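Local coordinates for protein MIPZ (Caulobacter crescentus, PDB 2XJ9) that binds ATP as a P-loop ATPase, dimerises and binds the nucleoid, and inhibits cell division so as to position the division plane in Caulobacter, at residues F140-T145 / P156-L161; M179-L184 / V210-G215. The protein carries 1 engineered substitution. One frame throughout, in Å; residues are numbered along the deposited sequence.

Contact 1. Residues F140-T145 / P156-L161; sequences FDMLGT and PSLYSL
The Y159 ring meets L143 at its edge. CD2 of L143 lies in the ring plane, 3.4 Å from CD2 of Y159, and the two side chains run side by side in the same direction. CG of Y159 is anti to the backbone N (chi1 177°), which carries the ring past L143; its OH hydrogen-bonds T131 of strand 128-134 and H123 of helix 117-124. Carbonyls of 140-145 take the polar bonds. Y159 N donates to M142 O at 2.9 Å. S160 OG donates to L143 O at 2.8 Å, and S157 N adds a weak bond to that same oxygen. S157 OG donates a hydrogen bond to D141 O at 3.0 Å, tilted 24° from the carbonyl plane. The contact joins the turn after helix 137-140 to the residues leading into helix 158-168, beside the antiparallel pairing of G144 with P156. This lies in the P-loop NTPase domain, close to the dimer interface: D141 forms a salt bridge with R50 of the second subunit. With alanine in place of S157 the hydroxyl is gone, and D141 O would probably lose this donor. M142, bent at chi2 and chi3, crosses L158 obliquely, with its CE 3.6 Å from L158 CB.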
ATOM      1  N   PHE A 140       7.971  -8.684   1.744  1.00 26.39           N
ATOM      2  CA  PHE A 140       8.771  -9.424   2.689  1.00 27.61           C
ATOM      3  C   PHE A 140       9.939  -8.628   3.254  1.00 34.26           C
ATOM      4  O   PHE A 140      10.439  -8.936   4.331  1.00 30.81           O
ATOM      5  CB  PHE A 140       9.306 -10.685   2.048  1.00 28.12           C
ATOM      6  CG  PHE A 140      10.100 -11.538   2.988  1.00 36.46           C
ATOM      7  CD1 PHE A 140      11.479 -11.481   3.010  1.00 38.39           C
ATOM      8  CD2 PHE A 140       9.470 -12.399   3.854  1.00 35.62           C
ATOM      9  CE1 PHE A 140      12.203 -12.277   3.868  1.00 38.63           C
ATOM     10  CE2 PHE A 140      10.196 -13.192   4.713  1.00 32.46           C
ATOM     11  CZ  PHE A 140      11.554 -13.128   4.726  1.00 33.07           C
ATOM     12  N   ASP A 141      10.381  -7.608   2.529  1.00 37.55           N
ATOM     13  CA  ASP A 141      11.587  -6.879   2.922  1.00 32.87           C
ATOM     14  C   ASP A 141      11.386  -5.986   4.148  1.00 34.51           C
ATOM     15  O   ASP A 141      12.349  -5.479   4.716  1.00 34.57           O
ATOM     16  CB  ASP A 141      12.082  -6.030   1.759  1.00 36.24           C
ATOM     17  CG  ASP A 141      13.448  -5.448   2.017  1.00 45.10           C
ATOM     18  OD1 ASP A 141      13.599  -4.211   1.883  1.00 49.60           O
ATOM     19  OD2 ASP A 141      14.367  -6.230   2.352  1.00 42.65           O
ATOM     20  N   MET A 142      10.130  -5.769   4.531  1.00 41.27           N
ATOM     21  CA  MET A 142       9.812  -5.034   5.759  1.00 40.21           C
ATOM     22  C   MET A 142       9.716  -5.968   6.970  1.00 38.92           C
ATOM     23  O   MET A 142       9.716  -5.516   8.125  1.00 37.55           O
ATOM     24  CB  MET A 142       8.540  -4.185   5.596  1.00 33.24           C
ATOM     25  CG  MET A 142       8.737  -3.003   4.623  1.00 32.62           C
ATOM     26  SD  MET A 142      10.046  -1.858   5.179  1.00 50.64           S
ATOM     27  CE  MET A 142       9.272  -1.134   6.636  1.00 35.36           C
ATOM     28  N   LEU A 143       9.663  -7.271   6.706  1.00 32.45           N
ATOM     29  CA  LEU A 143       9.779  -8.241   7.797  1.00 35.13           C
ATOM     30  C   LEU A 143      11.223  -8.733   8.020  1.00 33.87           C
ATOM     31  O   LEU A 143      11.690  -8.766   9.148  1.00 41.81           O
ATOM     32  CB  LEU A 143       8.791  -9.397   7.605  1.00 34.53           C
ATOM     33  CG  LEU A 143       7.342  -8.917   7.441  1.00 34.01           C
ATOM     34  CD1 LEU A 143       6.426 -10.011   6.987  1.00 24.80           C
ATOM     35  CD2 LEU A 143       6.828  -8.304   8.736  1.00 37.32           C
ATOM     36  N   GLY A 144      11.937  -9.072   6.955  1.00 28.87           N
ATOM     37  CA  GLY A 144      13.275  -9.609   7.083  1.00 33.87           C
ATOM     38  C   GLY A 144      14.141  -9.380   5.859  1.00 43.40           C
ATOM     39  O   GLY A 144      13.657  -9.368   4.725  1.00 50.37           O
ATOM     40  N   THR A 145      15.434  -9.196   6.090  1.00 39.68           N
ATOM     41  CA  THR A 145      16.368  -8.932   5.019  1.00 36.40           C
ATOM     42  C   THR A 145      16.971 -10.208   4.450  1.00 55.98           C
ATOM     43  O   THR A 145      17.574 -11.001   5.177  1.00 60.10           O
ATOM     44  CB  THR A 145      17.476  -8.016   5.486  1.00 45.79           C
ATOM     45  OG1 THR A 145      17.087  -6.658   5.222  1.00 48.20           O
ATOM     46  CG2 THR A 145      18.783  -8.352   4.751  1.00 47.01           C
ATOM     47  N   PRO A 156      16.297  -9.861  10.917  1.00 52.79           N
ATOM     48  CA  PRO A 156      14.975  -9.245  11.011  1.00 48.34           C
ATOM     49  C   PRO A 156      15.044  -7.855  10.418  1.00 46.04           C
ATOM     50  O   PRO A 156      16.147  -7.358  10.198  1.00 46.51           O
ATOM     51  CB  PRO A 156      14.747  -9.151  12.524  1.00 36.54           C
ATOM     52  CG  PRO A 156      15.606 -10.202  13.090  1.00 37.74           C
ATOM     53  CD  PRO A 156      16.831 -10.208  12.243  1.00 50.19           C
ATOM     54  N   SER A 157      13.893  -7.230  10.198  1.00 42.33           N
ATOM     55  CA  SER A 157      13.843  -5.947   9.520  1.00 38.56           C
ATOM     56  C   SER A 157      12.819  -4.981  10.105  1.00 36.01           C
ATOM     57  O   SER A 157      12.004  -5.353  10.946  1.00 38.67           O
ATOM     58  CB  SER A 157      13.565  -6.154   8.031  1.00 38.03           C
ATOM     59  OG  SER A 157      13.559  -4.912   7.365  1.00 36.63           O
ATOM     60  N   LEU A 158      12.863  -3.747   9.618  1.00 33.43           N
ATOM     61  CA  LEU A 158      12.154  -2.607  10.206  1.00 33.79           C
ATOM     62  C   LEU A 158      10.865  -2.894  10.981  1.00 36.07           C
ATOM     63  O   LEU A 158      10.687  -2.397  12.092  1.00 45.04           O
ATOM     64  CB  LEU A 158      11.868  -1.557   9.128  1.00 38.21           C
ATOM     65  CG  LEU A 158      12.638  -0.235   9.191  1.00 40.31           C
ATOM     66  CD1 LEU A 158      14.046  -0.418   9.735  1.00 30.35           C
ATOM     67  CD2 LEU A 158      12.669   0.403   7.810  1.00 38.57           C
ATOM     68  N   TYR A 159       9.953  -3.655  10.390  1.00 31.63           N
ATOM     69  CA  TYR A 159       8.647  -3.837  11.000  1.00 27.65           C
ATOM     70  C   TYR A 159       8.664  -4.950  12.033  1.00 38.72           C
ATOM     71  O   TYR A 159       7.923  -4.903  13.020  1.00 38.68           O
ATOM     72  CB  TYR A 159       7.580  -4.123   9.957  1.00 23.72           C
ATOM     73  CG  TYR A 159       6.246  -4.379  10.582  1.00 27.69           C
ATOM     74  CD1 TYR A 159       5.538  -3.360  11.168  1.00 33.35           C
ATOM     75  CD2 TYR A 159       5.706  -5.641  10.611  1.00 28.58           C
ATOM     76  CE1 TYR A 159       4.312  -3.584  11.756  1.00 31.26           C
ATOM     77  CE2 TYR A 159       4.474  -5.883  11.198  1.00 28.39           C
ATOM     78  CZ  TYR A 159       3.780  -4.848  11.773  1.00 31.87           C
ATOM     79  OH  TYR A 159       2.548  -5.070  12.367  1.00 26.69           O
ATOM     80  N   SER A 160       9.495  -5.962  11.801  1.00 36.35           N
ATOM     81  CA  SER A 160       9.697  -7.007  12.799  1.00 35.19           C
ATOM     82  C   SER A 160      10.049  -6.345  14.095  1.00 35.00           C
ATOM     83  O   SER A 160       9.463  -6.653  15.120  1.00 40.23           O
ATOM     84  CB  SER A 160      10.833  -7.938  12.404  1.00 40.72           C
ATOM     85  OG  SER A 160      10.353  -8.972  11.577  1.00 41.19           O
ATOM     86  N   LEU A 161      11.000  -5.413  14.035  1.00 34.77           N
ATOM     87  CA  LEU A 161      11.435  -4.677  15.234  1.00 43.24           C
ATOM     88  C   LEU A 161      10.300  -3.878  15.877  1.00 39.73           C
ATOM     89  O   LEU A 161      10.175  -3.842  17.093  1.00 39.04           O
ATOM     90  CB  LEU A 161      12.615  -3.749  14.931  1.00 40.70           C
ATOM     91  CG  LEU A 161      13.819  -4.388  14.239  1.00 41.41           C
ATOM     92  CD1 LEU A 161      14.858  -3.334  13.865  1.00 34.58           C
ATOM     93  CD2 LEU A 161      14.408  -5.478  15.128  1.00 29.21           C
TER

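Contact 2. Residues M179-L184 / V210-G215; sequences MDWVVL and VGFRIG
Strands 180-184 and 213-215 run parallel in register, their short axes 47° apart, V182 beside R213 and V183 beside I214, with three backbone bonds: R213 N to W181 O at 3.0 Å, V183 N to R213 O, and G215 N to V183 O. On the face with V183, the F212 ring turns its edge to the six-membered ring of W181, T-shaped, with centroids 4.9 Å apart and planes at 69°. F212 CG, between backbone N and carbonyl carbon (chi1 57°), sets the ring with its edge to W181 and a face to V183. CB of F212 also sits over a face of the indole, 3.5 Å from CD2 of W181. V183 CG2 lies over a face of the F212 ring, 3.5 Å from its centroid, a CH-pi contact. The indole N-H is bonded to T131. The pairing adds strand 213-215 at the outer end of the parallel sheet of this P-loop ATPase; helix 194-210 makes the beta-alpha-beta crossover and ends before G211, whose positive phi suits a glycine. On the other face R213 and D180 form a side-on, bidentate salt bridge. NH2 of R213 donates to OD1 of D180 at 2.7 Å and NE to OD2 at 3.0 Å, the groups nearly coplanar. CG2 of V182 lies over the centre of the guanidinium, 3.4 Å from CZ of R213. NH2 also bonds S263 O.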
ATOM      1  N   MET A 179       1.644 -11.663  23.690  1.00 58.29           N
ATOM      2  CA  MET A 179       1.007 -11.220  22.457  1.00 51.76           C
ATOM      3  C   MET A 179       1.080 -12.303  21.389  1.00 44.47           C
ATOM      4  O   MET A 179       2.158 -12.816  21.096  1.00 39.43           O
ATOM      5  CB  MET A 179       1.714  -9.981  21.939  1.00 50.62           C
ATOM      6  CG  MET A 179       0.801  -8.873  21.544  1.00 49.54           C
ATOM      7  SD  MET A 179       1.824  -7.452  21.171  1.00 71.69           S
ATOM      8  CE  MET A 179       2.660  -8.076  19.725  1.00 41.33           C
ATOM      9  N   ASP A 180      -0.063 -12.656  20.813  1.00 34.23           N
ATOM     10  CA  ASP A 180      -0.085 -13.529  19.639  1.00 38.17           C
ATOM     11  C   ASP A 180       0.238 -12.699  18.365  1.00 46.17           C
ATOM     12  O   ASP A 180      -0.259 -11.570  18.192  1.00 42.85           O
ATOM     13  CB  ASP A 180      -1.456 -14.218  19.542  1.00 38.05           C
ATOM     14  CG  ASP A 180      -1.428 -15.503  18.717  1.00 44.85           C
ATOM     15  OD1 ASP A 180      -2.528 -16.065  18.488  1.00 32.72           O
ATOM     16  OD2 ASP A 180      -0.323 -15.948  18.309  1.00 45.19           O
ATOM     17  N   TRP A 181       1.092 -13.233  17.494  1.00 37.29           N
ATOM     18  CA  TRP A 181       1.415 -12.527  16.265  1.00 33.37           C
ATOM     19  C   TRP A 181       1.210 -13.429  15.054  1.00 36.17           C
ATOM     20  O   TRP A 181       1.884 -14.452  14.921  1.00 40.75           O
ATOM     21  CB  TRP A 181       2.841 -11.988  16.302  1.00 27.83           C
ATOM     22  CG  TRP A 181       3.155 -11.140  15.111  1.00 37.39           C
ATOM     23  CD1 TRP A 181       2.262 -10.625  14.211  1.00 35.21           C
ATOM     24  CD2 TRP A 181       4.459 -10.722  14.661  1.00 41.54           C
ATOM     25  NE1 TRP A 181       2.933  -9.908  13.235  1.00 32.33           N
ATOM     26  CE2 TRP A 181       4.277  -9.960  13.488  1.00 25.06           C
ATOM     27  CE3 TRP A 181       5.762 -10.920  15.137  1.00 37.18           C
ATOM     28  CZ2 TRP A 181       5.329  -9.398  12.811  1.00 25.37           C
ATOM     29  CZ3 TRP A 181       6.808 -10.361  14.451  1.00 32.26           C
ATOM     30  CH2 TRP A 181       6.589  -9.609  13.304  1.00 35.65           C
ATOM     31  N   VAL A 182       0.276 -13.058  14.181  1.00 26.14           N
ATOM     32  CA  VAL A 182      -0.026 -13.876  13.000  1.00 26.97           C
ATOM     33  C   VAL A 182       0.233 -13.179  11.674  1.00 26.74           C
ATOM     34  O   VAL A 182      -0.367 -12.158  11.388  1.00 29.74           O
ATOM     35  CB  VAL A 182      -1.497 -14.282  12.991  1.00 29.98           C
ATOM     36  CG1 VAL A 182      -1.867 -14.862  11.666  1.00 24.07           C
ATOM     37  CG2 VAL A 182      -1.768 -15.268  14.101  1.00 37.87           C
ATOM     38  N   VAL A 183       1.112 -13.737  10.859  1.00 25.85           N
ATOM     39  CA  VAL A 183       1.357 -13.215   9.516  1.00 21.42           C
ATOM     40  C   VAL A 183       0.605 -14.029   8.463  1.00 26.04           C
ATOM     41  O   VAL A 183       0.912 -15.198   8.264  1.00 32.34           O
ATOM     42  CB  VAL A 183       2.831 -13.339   9.140  1.00 17.40           C
ATOM     43  CG1 VAL A 183       3.000 -13.013   7.696  1.00 19.47           C
ATOM     44  CG2 VAL A 183       3.678 -12.436   9.973  1.00 19.51           C
ATOM     45  N   LEU A 184      -0.371 -13.444   7.774  1.00 25.26           N
ATOM     46  CA  LEU A 184      -1.021 -14.195   6.703  1.00 27.26           C
ATOM     47  C   LEU A 184      -0.832 -13.588   5.337  1.00 24.56           C
ATOM     48  O   LEU A 184      -0.698 -12.399   5.211  1.00 30.54           O
ATOM     49  CB  LEU A 184      -2.491 -14.468   7.006  1.00 35.82           C
ATOM     50  CG  LEU A 184      -3.509 -13.394   7.372  1.00 30.97           C
ATOM     51  CD1 LEU A 184      -2.858 -12.382   8.213  1.00 24.95           C
ATOM     52  CD2 LEU A 184      -4.061 -12.786   6.100  1.00 27.79           C
ATOM     53  N   VAL A 210      11.707 -14.707  14.779  1.00 45.35           N
ATOM     54  CA  VAL A 210      11.011 -13.491  15.207  1.00 44.46           C
ATOM     55  C   VAL A 210       9.760 -13.750  16.032  1.00 40.92           C
ATOM     56  O   VAL A 210       9.244 -12.855  16.688  1.00 40.91           O
ATOM     57  CB  VAL A 210      10.644 -12.594  13.992  1.00 45.57           C
ATOM     58  CG1 VAL A 210       9.610 -11.546  14.389  1.00 45.42           C
ATOM     59  CG2 VAL A 210      11.894 -11.942  13.421  1.00 45.54           C
ATOM     60  N   GLY A 211       9.263 -14.975  15.983  1.00 36.85           N
ATOM     61  CA  GLY A 211       8.147 -15.351  16.822  1.00 35.38           C
ATOM     62  C   GLY A 211       6.754 -14.952  16.352  1.00 48.62           C
ATOM     63  O   GLY A 211       5.931 -14.423  17.122  1.00 48.71           O
ATOM     64  N   PHE A 212       6.466 -15.215  15.085  1.00 39.87           N
ATOM     65  CA  PHE A 212       5.084 -15.197  14.654  1.00 35.78           C
ATOM     66  C   PHE A 212       4.716 -16.564  14.090  1.00 37.94           C
ATOM     67  O   PHE A 212       5.585 -17.421  13.889  1.00 36.45           O
ATOM     68  CB  PHE A 212       4.812 -14.072  13.654  1.00 34.48           C
ATOM     69  CG  PHE A 212       5.662 -14.121  12.437  1.00 32.04           C
ATOM     70  CD1 PHE A 212       6.725 -13.254  12.288  1.00 33.73           C
ATOM     71  CD2 PHE A 212       5.386 -15.033  11.422  1.00 37.47           C
ATOM     72  CE1 PHE A 212       7.514 -13.300  11.152  1.00 33.30           C
ATOM     73  CE2 PHE A 212       6.168 -15.084  10.281  1.00 39.92           C
ATOM     74  CZ  PHE A 212       7.235 -14.215  10.144  1.00 39.03           C
ATOM     75  N   ARG A 213       3.425 -16.766  13.871  1.00 28.90           N
ATOM     76  CA  ARG A 213       2.946 -17.967  13.247  1.00 30.29           C
ATOM     77  C   ARG A 213       2.121 -17.614  12.020  1.00 34.93           C
ATOM     78  O   ARG A 213       1.354 -16.660  12.017  1.00 37.40           O
ATOM     79  CB  ARG A 213       2.122 -18.776  14.234  1.00 30.96           C
ATOM     80  CG  ARG A 213       1.105 -17.971  14.987  1.00 34.57           C
ATOM     81  CD  ARG A 213       0.167 -18.856  15.779  1.00 27.43           C
ATOM     82  NE  ARG A 213      -0.967 -18.086  16.270  1.00 31.42           N
ATOM     83  CZ  ARG A 213      -2.197 -18.178  15.779  1.00 28.67           C
ATOM     84  NH1 ARG A 213      -2.456 -19.025  14.799  1.00 29.05           N
ATOM     85  NH2 ARG A 213      -3.175 -17.438  16.276  1.00 24.48           N
ATOM     86  N   ILE A 214       2.289 -18.395  10.970  1.00 31.41           N
ATOM     87  CA  ILE A 214       1.635 -18.099   9.716  1.00 36.52           C
ATOM     88  C   ILE A 214       0.167 -18.517   9.724  1.00 40.73           C
ATOM     89  O   ILE A 214      -0.186 -19.608  10.168  1.00 42.23           O
ATOM     90  CB  ILE A 214       2.374 -18.761   8.547  1.00 30.68           C
ATOM     91  CG1 ILE A 214       3.831 -18.316   8.546  1.00 29.92           C
ATOM     92  CG2 ILE A 214       1.697 -18.428   7.238  1.00 32.51           C
ATOM     93  CD1 ILE A 214       4.739 -19.255   7.830  1.00 40.38           C
ATOM     94  N   GLY A 215      -0.691 -17.625   9.250  1.00 35.09           N
ATOM     95  CA  GLY A 215      -2.099 -17.930   9.110  1.00 33.10           C
ATOM     96  C   GLY A 215      -2.462 -18.171   7.651  1.00 39.31           C
ATOM     97  O   GLY A 215      -1.646 -17.949   6.735  1.00 29.29           O
TER

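Overall arrangement
The two contacts follow in series along the chain; neither nests in nor crosses the other. From the end of helix 137-140, which follows strand 128-134, contact 1 closes the short loop between 140-145 and 156-161. Helix 158-168 then leads to strand 180-186. Contact 2 closes a longer loop, from 179-184 through helix 194-210 to 210-215. The contact centres are about 13 Å apart, and the contacts touch. S160 packs on V210, with S160 OG 3.8 Å from V210 CG2, and Y159 packs on W181. Contact 1 ties the residues after helix 137-140 to the start of helix 158-168, beside the second subunit. Contact 2 joins the last two strands of the parallel sheet.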